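Local coordinates for protein omega-class glutathione S-transferase (Bombyx mori, PDB 3WD6) that binds glutathione and, as an omega-class member of the glutathione transferase superfamily, probably acts as a glutathione transferase and glutathione-dependent dehydroascorbate reductase, at residues I10-P24 with Y55-W68. Numbering follows the deposited sequence.
Sequences INFNTKHLRKGDPLP and YEVVNIDLIDKPEW. With GSH (glutathione), chain J.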
# COMPACT_ATOMS: atom_id res chain seq x y z
N ILE A 10 12.24 -13.90 0.31
CA ILE A 10 11.75 -13.29 -0.92
C ILE A 10 12.55 -12.05 -1.32
O ILE A 10 12.88 -11.22 -0.45
CB ILE A 10 10.26 -12.93 -0.75
CG1 ILE A 10 9.45 -14.22 -0.53
CG2 ILE A 10 9.74 -12.11 -1.94
CD1 ILE A 10 7.99 -13.99 -0.13
N ASN A 11 12.88 -11.92 -2.60
CA ASN A 11 13.50 -10.69 -3.08
C ASN A 11 12.45 -9.70 -3.59
O ASN A 11 11.78 -9.93 -4.61
CB ASN A 11 14.56 -10.93 -4.16
CG ASN A 11 15.40 -9.67 -4.42
OD1 ASN A 11 14.90 -8.67 -4.96
ND2 ASN A 11 16.67 -9.70 -4.00
N PHE A 12 12.30 -8.59 -2.86
CA PHE A 12 11.33 -7.55 -3.19
C PHE A 12 11.80 -6.66 -4.33
O PHE A 12 11.04 -5.86 -4.85
CB PHE A 12 11.06 -6.68 -1.96
CG PHE A 12 10.36 -7.42 -0.85
CD1 PHE A 12 9.21 -8.16 -1.11
CD2 PHE A 12 10.86 -7.37 0.46
CE1 PHE A 12 8.54 -8.84 -0.06
CE2 PHE A 12 10.21 -8.05 1.51
CZ PHE A 12 9.05 -8.78 1.25
N ASN A 13 13.07 -6.80 -4.71
CA ASN A 13 13.71 -5.82 -5.57
C ASN A 13 14.35 -6.39 -6.84
O ASN A 13 15.39 -5.91 -7.29
CB ASN A 13 14.76 -5.03 -4.77
CG ASN A 13 14.17 -4.33 -3.57
OD1 ASN A 13 13.22 -3.55 -3.69
ND2 ASN A 13 14.73 -4.59 -2.40
N THR A 14 13.73 -7.41 -7.42
CA THR A 14 14.11 -7.88 -8.75
C THR A 14 13.80 -6.77 -9.76
O THR A 14 12.95 -5.93 -9.50
CB THR A 14 13.35 -9.20 -9.13
OG1 THR A 14 11.94 -8.98 -9.09
CG2 THR A 14 13.70 -10.32 -8.14
N LYS A 15 14.50 -6.76 -10.89
CA LYS A 15 14.35 -5.68 -11.88
C LYS A 15 12.88 -5.50 -12.31
O LYS A 15 12.14 -6.48 -12.43
CB LYS A 15 15.24 -5.92 -13.11
CG LYS A 15 15.13 -4.84 -14.19
CD LYS A 15 14.64 -5.45 -15.52
CE LYS A 15 15.53 -5.07 -16.72
NZ LYS A 15 14.88 -4.08 -17.63
N HIS A 16 12.46 -4.25 -12.48
CA HIS A 16 11.14 -3.97 -13.03
C HIS A 16 11.17 -4.25 -14.53
O HIS A 16 12.03 -3.73 -15.25
CB HIS A 16 10.74 -2.52 -12.77
CG HIS A 16 10.43 -2.23 -11.33
ND1 HIS A 16 11.38 -2.34 -10.34
CD2 HIS A 16 9.29 -1.85 -10.73
CE1 HIS A 16 10.83 -2.02 -9.18
NE2 HIS A 16 9.56 -1.72 -9.39
N LEU A 17 10.24 -5.06 -15.01
CA LEU A 17 10.27 -5.52 -16.39
C LEU A 17 9.60 -4.50 -17.30
O LEU A 17 8.59 -3.89 -16.92
CB LEU A 17 9.60 -6.90 -16.51
CG LEU A 17 10.19 -7.97 -15.58
CD1 LEU A 17 9.55 -9.32 -15.85
CD2 LEU A 17 11.71 -8.04 -15.71
N ARG A 18 10.17 -4.31 -18.49
CA ARG A 18 9.66 -3.33 -19.45
C ARG A 18 9.26 -4.03 -20.74
O ARG A 18 9.56 -5.20 -20.93
CB ARG A 18 10.73 -2.28 -19.76
CG ARG A 18 11.47 -1.76 -18.53
CD ARG A 18 12.80 -1.08 -18.90
NE ARG A 18 12.64 -0.07 -19.94
CZ ARG A 18 13.41 1.01 -20.07
NH1 ARG A 18 14.41 1.21 -19.20
NH2 ARG A 18 13.19 1.89 -21.05
N LYS A 19 8.58 -3.30 -21.62
CA LYS A 19 8.31 -3.78 -22.98
C LYS A 19 9.58 -4.40 -23.59
O LYS A 19 10.65 -3.74 -23.63
CB LYS A 19 7.78 -2.65 -23.86
CG LYS A 19 7.63 -3.01 -25.33
CD LYS A 19 6.37 -2.40 -25.94
CE LYS A 19 6.02 -3.11 -27.24
NZ LYS A 19 6.05 -4.61 -27.10
N GLY A 20 9.48 -5.65 -24.04
CA GLY A 20 10.62 -6.37 -24.58
C GLY A 20 11.19 -7.38 -23.60
O GLY A 20 11.95 -8.29 -23.96
N ASP A 21 10.85 -7.20 -22.33
CA ASP A 21 11.25 -8.16 -21.31
C ASP A 21 10.42 -9.43 -21.46
O ASP A 21 9.23 -9.37 -21.79
CB ASP A 21 11.08 -7.56 -19.92
CG ASP A 21 12.23 -6.62 -19.55
OD1 ASP A 21 13.39 -6.91 -19.94
OD2 ASP A 21 11.98 -5.61 -18.87
N PRO A 22 11.05 -10.59 -21.24
CA PRO A 22 10.32 -11.86 -21.29
C PRO A 22 9.45 -12.07 -20.03
O PRO A 22 9.82 -11.62 -18.93
CB PRO A 22 11.44 -12.92 -21.34
CG PRO A 22 12.75 -12.15 -21.38
CD PRO A 22 12.47 -10.78 -20.87
N LEU A 23 8.31 -12.73 -20.21
CA LEU A 23 7.42 -13.13 -19.12
C LEU A 23 7.94 -14.41 -18.45
O LEU A 23 7.93 -15.47 -19.06
CB LEU A 23 6.03 -13.41 -19.70
CG LEU A 23 4.92 -13.99 -18.82
CD1 LEU A 23 4.86 -13.22 -17.51
CD2 LEU A 23 3.55 -13.96 -19.53
N PRO A 24 8.38 -14.32 -17.18
CA PRO A 24 8.86 -15.53 -16.49
C PRO A 24 7.77 -16.60 -16.39
O PRO A 24 6.63 -16.29 -16.04
CB PRO A 24 9.22 -15.02 -15.09
CG PRO A 24 9.42 -13.51 -15.27
CD PRO A 24 8.44 -13.12 -16.33
N TYR A 55 5.29 -16.60 -1.67
CA TYR A 55 5.01 -16.02 -2.97
C TYR A 55 6.28 -15.49 -3.60
O TYR A 55 7.37 -15.53 -2.99
CB TYR A 55 3.96 -14.90 -2.86
CG TYR A 55 4.42 -13.67 -2.11
CD1 TYR A 55 4.48 -13.66 -0.72
CD2 TYR A 55 4.79 -12.51 -2.80
CE1 TYR A 55 4.89 -12.53 -0.03
CE2 TYR A 55 5.20 -11.37 -2.12
CZ TYR A 55 5.25 -11.38 -0.72
OH TYR A 55 5.66 -10.26 -0.02
N GLU A 56 6.14 -15.03 -4.84
CA GLU A 56 7.24 -14.41 -5.58
C GLU A 56 6.73 -13.08 -6.13
O GLU A 56 5.51 -12.88 -6.30
CB GLU A 56 7.70 -15.32 -6.73
CG GLU A 56 6.56 -15.69 -7.69
CD GLU A 56 7.05 -16.42 -8.93
OE1 GLU A 56 6.33 -16.41 -9.96
OE2 GLU A 56 8.15 -17.02 -8.88
N VAL A 57 7.67 -12.17 -6.40
CA VAL A 57 7.32 -10.85 -6.90
C VAL A 57 7.87 -10.68 -8.31
O VAL A 57 9.03 -10.96 -8.55
CB VAL A 57 7.94 -9.74 -6.01
CG1 VAL A 57 7.67 -8.35 -6.59
CG2 VAL A 57 7.43 -9.84 -4.56
N VAL A 58 7.02 -10.23 -9.23
CA VAL A 58 7.49 -9.76 -10.53
C VAL A 58 7.24 -8.26 -10.62
O VAL A 58 6.09 -7.82 -10.59
CB VAL A 58 6.81 -10.49 -11.72
CG1 VAL A 58 7.17 -9.79 -13.05
CG2 VAL A 58 7.24 -11.95 -11.76
N ASN A 59 8.30 -7.46 -10.71
CA ASN A 59 8.15 -6.00 -10.74
C ASN A 59 7.94 -5.45 -12.14
O ASN A 59 8.53 -5.92 -13.11
CB ASN A 59 9.33 -5.34 -10.05
CG ASN A 59 9.25 -5.48 -8.55
OD1 ASN A 59 8.15 -5.44 -7.97
ND2 ASN A 59 10.40 -5.68 -7.91
N ILE A 60 7.07 -4.45 -12.25
CA ILE A 60 6.67 -3.94 -13.57
C ILE A 60 6.97 -2.47 -13.73
O ILE A 60 6.51 -1.65 -12.93
CB ILE A 60 5.15 -4.09 -13.79
CG1 ILE A 60 4.71 -5.57 -13.70
CG2 ILE A 60 4.77 -3.46 -15.10
CD1 ILE A 60 5.30 -6.49 -14.76
N ASP A 61 7.74 -2.15 -14.77
CA ASP A 61 7.97 -0.77 -15.20
C ASP A 61 6.66 -0.20 -15.75
O ASP A 61 6.14 -0.69 -16.75
CB ASP A 61 9.07 -0.75 -16.27
CG ASP A 61 9.53 0.64 -16.63
OD1 ASP A 61 8.67 1.48 -16.94
OD2 ASP A 61 10.76 0.89 -16.59
N LEU A 62 6.11 0.81 -15.08
CA LEU A 62 4.78 1.32 -15.42
C LEU A 62 4.81 2.45 -16.44
O LEU A 62 3.77 3.00 -16.81
CB LEU A 62 4.08 1.84 -14.16
CG LEU A 62 3.73 0.81 -13.11
CD1 LEU A 62 3.01 1.51 -11.97
CD2 LEU A 62 2.85 -0.30 -13.71
N ILE A 63 6.01 2.82 -16.87
CA ILE A 63 6.18 3.88 -17.84
C ILE A 63 6.27 3.19 -19.19
O ILE A 63 5.67 3.63 -20.18
CB ILE A 63 7.48 4.68 -17.57
CG1 ILE A 63 7.32 5.53 -16.31
CG2 ILE A 63 7.85 5.54 -18.78
CD1 ILE A 63 6.24 6.58 -16.42
N ASP A 64 7.02 2.09 -19.20
CA ASP A 64 7.27 1.30 -20.39
C ASP A 64 6.82 -0.14 -20.11
O ASP A 64 7.65 -1.06 -19.93
CB ASP A 64 8.77 1.36 -20.72
CG ASP A 64 9.10 0.77 -22.08
OD1 ASP A 64 8.19 0.73 -22.95
OD2 ASP A 64 10.26 0.34 -22.27
N LYS A 65 5.49 -0.33 -20.08
CA LYS A 65 4.89 -1.59 -19.64
C LYS A 65 5.24 -2.75 -20.54
O LYS A 65 5.29 -2.60 -21.77
CB LYS A 65 3.37 -1.47 -19.55
CG LYS A 65 2.87 -0.63 -18.39
CD LYS A 65 1.35 -0.53 -18.37
CE LYS A 65 0.90 0.62 -17.47
NZ LYS A 65 -0.56 0.86 -17.52
N PRO A 66 5.48 -3.93 -19.94
CA PRO A 66 5.62 -5.16 -20.73
C PRO A 66 4.36 -5.40 -21.57
O PRO A 66 3.22 -5.16 -21.14
CB PRO A 66 5.78 -6.25 -19.67
CG PRO A 66 6.38 -5.55 -18.50
CD PRO A 66 5.73 -4.17 -18.51
N GLU A 67 4.60 -5.86 -22.78
CA GLU A 67 3.55 -6.16 -23.73
C GLU A 67 2.50 -7.13 -23.15
O GLU A 67 1.29 -6.97 -23.40
CB GLU A 67 4.20 -6.71 -25.01
CG GLU A 67 5.28 -7.82 -24.76
CD GLU A 67 6.70 -7.30 -24.45
OE1 GLU A 67 6.98 -6.09 -24.65
OE2 GLU A 67 7.56 -8.13 -24.03
N TRP A 68 2.95 -8.11 -22.36
CA TRP A 68 2.09 -9.18 -21.83
C TRP A 68 1.34 -8.88 -20.52
O TRP A 68 0.72 -9.77 -19.93
CB TRP A 68 2.91 -10.46 -21.64
CG TRP A 68 4.21 -10.18 -21.01
CD1 TRP A 68 5.42 -10.10 -21.63
CD2 TRP A 68 4.45 -9.88 -19.62
NE1 TRP A 68 6.40 -9.79 -20.71
CE2 TRP A 68 5.83 -9.64 -19.47
CE3 TRP A 68 3.62 -9.79 -18.49
CZ2 TRP A 68 6.42 -9.34 -18.23
CZ3 TRP A 68 4.20 -9.48 -17.26
CH2 TRP A 68 5.59 -9.26 -17.14
N1 GSH J . -7.87 0.45 -7.88
CA1 GSH J . -6.59 -0.21 -8.16
C1 GSH J . -6.14 -1.11 -7.02
O11 GSH J . -5.40 -2.14 -7.23
O12 GSH J . -6.55 -0.86 -5.83
CB1 GSH J . -5.55 0.87 -8.46
CG1 GSH J . -4.12 0.47 -8.52
CD1 GSH J . -3.20 1.47 -9.19
OE1 GSH J . -3.53 2.63 -9.37
N2 GSH J . -1.90 1.05 -9.63
CA2 GSH J . -1.07 2.06 -10.29
C2 GSH J . -0.90 1.64 -11.74
O2 GSH J . -0.68 0.46 -11.99
CB2 GSH J . 0.27 2.12 -9.64
SG2 GSH J . 0.43 2.98 -8.12
N3 GSH J . -0.98 2.62 -12.80
CA3 GSH J . -0.81 2.21 -14.19
C3 GSH J . -0.27 3.23 -15.11
O31 GSH J . 0.86 3.73 -14.89
O32 GSH J . -0.94 3.58 -16.11
O HOH W 1 10.80 -12.88 -5.62
O HOH W 2 10.83 -8.56 -11.36
O HOH W 3 13.19 -0.65 -15.28
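Leu17 CD1 touches both Val58 CG1 and, near the ring plane, CZ2 of the Trp68 indole. Leu23 packs over one face of that indole: its CB stands 3.7 Å from the centroid of the five-membered ring, almost on the normal, and CD1 continues over the six-membered ring, while Pro66 CB packs on the opposite face. Trp68 CG sits between its own backbone N and carbonyl carbon (chi1 44°), which turns NE1 to a nearly straight hydrogen bond with the carbonyl O of Asp21, 3.1 Å away and in the ring plane. Replacing Trp68 by alanine is likely to leave the Asp21 carbonyl without this donor and to open a gap between Leu23, Pro66 and Leu17. At the other end Ile10 CD1 rests over a face of the Tyr55 ring, 3.7 Å from its centroid.

Toward the backbone, Asn59 CB lies 3.5 Å from the centroid of the His16 imidazole, with ring and amide stacked, 17° apart. The two N-H groups of Asn59 ND2 are spent in its amide plane on Phe12 O and, nearly straight, on Thr14 O; OD1 accepts from Asn34 ND2. Parallel pairing follows, Leu17 N giving to Asn59 O at 2.7 Å and Leu17 O accepting from Asp61 N.

At the polar rim Arg18 NE gives a weak hydrogen bond to Asp64 OD2 as part of a salt bridge, and Lys19 NZ makes a closer one with Glu67 OE1 (3.0 Å), from above the carboxylate plane. Gly20 N, in a type II turn, donates to the syn lone pair of that same oxygen at 2.6 Å.

The N-terminal segment thus adds a short parallel edge strand to strand 56-60 of the thioredoxin-like glutathione transferase domain; the loop that follows carries Lys65, whose NZ is held by Ala76 O and gives a weak bond to glutathione.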